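Local structure of platelet inhibitor (Ancylostoma caninum, 4TPV) at residues A[69-74]-A[82-87]. The protein blocks platelet aggregation and the adhesion of resting platelets to fibrinogen and collagen, and may do so by binding platelet integrins. Sequence-based numbering, arbitrary orientation. Where two conformers were deposited one is given.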
loop_
_atom_site.group_PDB
_atom_site.type_symbol
_atom_site.label_atom_id
_atom_site.label_comp_id
_atom_site.label_asym_id
_atom_site.label_seq_id
_atom_site.Cartn_x
_atom_site.Cartn_y
_atom_site.Cartn_z
ATOM N N ASN A 69 6.520 3.863 2.613
ATOM C CA ASN A 69 5.820 4.330 3.817
ATOM C C ASN A 69 6.587 3.900 5.063
ATOM O O ASN A 69 7.115 2.783 5.106
ATOM C CB ASN A 69 4.393 3.767 3.881
ATOM C CG ASN A 69 3.416 4.500 2.986
ATOM O OD1 ASN A 69 3.773 5.427 2.269
ATOM N ND2 ASN A 69 2.157 4.070 3.027
ATOM N N VAL A 70 6.652 4.765 6.075
ATOM C CA VAL A 70 7.290 4.423 7.339
ATOM C C VAL A 70 6.379 4.759 8.496
ATOM O O VAL A 70 5.668 5.771 8.461
ATOM C CB VAL A 70 8.636 5.166 7.507
ATOM C CG1 VAL A 70 9.362 4.730 8.795
ATOM C CG2 VAL A 70 9.508 4.926 6.291
ATOM N N ASP A 71 6.379 3.887 9.502
ATOM C CA ASP A 71 5.726 4.187 10.768
ATOM C C ASP A 71 6.634 3.803 11.912
ATOM O O ASP A 71 7.360 2.819 11.812
ATOM C CB ASP A 71 4.400 3.449 10.869
ATOM C CG ASP A 71 3.542 3.932 12.028
ATOM O OD1 ASP A 71 3.676 5.103 12.460
ATOM O OD2 ASP A 71 2.724 3.117 12.503
ATOM N N VAL A 72 6.608 4.585 12.989
ATOM C CA VAL A 72 7.492 4.381 14.119
ATOM C C VAL A 72 6.676 4.446 15.409
ATOM O O VAL A 72 5.970 5.429 15.644
ATOM C CB VAL A 72 8.621 5.447 14.179
ATOM C CG1 VAL A 72 9.507 5.233 15.407
ATOM C CG2 VAL A 72 9.447 5.437 12.900
ATOM N N PHE A 73 6.792 3.428 16.266
ATOM C CA PHE A 73 6.065 3.428 17.547
ATOM C C PHE A 73 6.675 2.493 18.572
ATOM O O PHE A 73 7.479 1.634 18.237
ATOM C CB PHE A 73 4.587 3.037 17.354
ATOM C CG PHE A 73 4.390 1.745 16.596
ATOM C CD1 PHE A 73 4.485 0.525 17.245
ATOM C CD2 PHE A 73 4.118 1.757 15.232
ATOM C CE1 PHE A 73 4.298 -0.670 16.539
ATOM C CE2 PHE A 73 3.937 0.574 14.525
ATOM C CZ PHE A 73 4.032 -0.638 15.179
ATOM N N SER A 74 6.278 2.675 19.832
ATOM C CA SER A 74 6.523 1.700 20.882
ATOM C C SER A 74 5.231 1.575 21.666
ATOM O O SER A 74 4.337 2.415 21.508
ATOM C CB SER A 74 7.678 2.125 21.790
ATOM O OG SER A 74 8.003 1.091 22.702
ATOM N N LEU A 82 -2.339 -3.355 11.899
ATOM C CA LEU A 82 -3.328 -2.320 12.191
ATOM C C LEU A 82 -2.707 -1.044 12.734
ATOM O O LEU A 82 -3.164 0.046 12.389
ATOM C CB LEU A 82 -4.384 -2.824 13.184
ATOM C CG LEU A 82 -5.341 -3.848 12.580
ATOM C CD1 LEU A 82 -6.116 -4.500 13.710
ATOM C CD2 LEU A 82 -6.298 -3.159 11.579
ATOM N N GLU A 83 -1.677 -1.160 13.572
ATOM C CA GLU A 83 -1.033 0.036 14.130
ATOM C C GLU A 83 -0.479 0.898 12.992
ATOM O O GLU A 83 -0.734 2.107 12.942
ATOM C CB GLU A 83 0.053 -0.367 15.149
ATOM C CG GLU A 83 0.561 0.745 16.070
ATOM C CD GLU A 83 -0.455 1.223 17.119
ATOM O OE1 GLU A 83 -1.169 0.399 17.761
ATOM O OE2 GLU A 83 -0.512 2.447 17.328
ATOM N N ALA A 84 0.213 0.281 12.043
ATOM C CA ALA A 84 0.737 1.012 10.894
ATOM C C ALA A 84 -0.382 1.467 9.964
ATOM O O ALA A 84 -0.417 2.632 9.555
ATOM C CB ALA A 84 1.738 0.148 10.122
ATOM N N GLY A 85 -1.268 0.543 9.595
ATOM C CA GLY A 85 -2.318 0.856 8.652
ATOM C C GLY A 85 -3.144 2.041 9.103
ATOM O O GLY A 85 -3.451 2.937 8.318
ATOM N N ASN A 86 -3.500 2.054 10.380
ATOM C CA ASN A 86 -4.360 3.118 10.887
ATOM C C ASN A 86 -3.651 4.466 10.908
ATOM O O ASN A 86 -4.258 5.508 10.618
ATOM C CB ASN A 86 -4.889 2.749 12.277
ATOM C CG ASN A 86 -6.137 1.909 12.199
ATOM O OD1 ASN A 86 -7.241 2.435 12.089
ATOM N ND2 ASN A 86 -5.970 0.592 12.219
ATOM N N SER A 87 -2.370 4.464 11.253
ATOM C CA SER A 87 -1.606 5.700 11.223
ATOM C C SER A 87 -1.568 6.254 9.802
ATOM O O SER A 87 -1.794 7.440 9.601
ATOM C CB SER A 87 -0.180 5.485 11.740
ATOM O OG SER A 87 0.472 6.735 11.899
#
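The F73 ring meets E83 where strand 68-73 crosses helix 80-89, and E83 can be followed outward atom by atom. Its CB lies over one side of the ring, 4.0 Å from both CE2 and CZ of F73. CG, anti to the backbone N (chi1 -165°), then lies over the middle of the same face: it stands 3.7 Å from the centroid of the F73 ring and only 9° off the normal, a CH-pi contact in which all six ring carbons are nearly equidistant. Beyond CG the chain bends, and the carboxylate plane ends up steeply inclined to the ring. E83 OE1 accepts hydrogen bonds from the backbone N of T77 and L78, which ties the helix to the loop just before it.

Beside this CH-pi contact, D71 extends its carboxylate to the helix backbone. D71 OD2 approaches A84 CA at 3.3 Å, and S87, modelled in two conformers, brings its OG within 3.6 Å of D71 OD1 in one of them, a doubtful contact that is not a hydrogen bond. D71 CG also sits at the in-plane edge of the F73 ring. No hydrogen bond joins the two segments, whose short axes pass 8.7 Å apart at 118°.

In the alpha-beta-alpha layering of the CAP fold, strand 68-73 is an outermost strand of the four-stranded sheet, paired antiparallel with strand 130-138, while helix 80-89 packs through L82 and N86 against L22 and Y26 of helix 13-34. A hydrogen bond from W88 NE1 to V70 O is a further link between strand and helix.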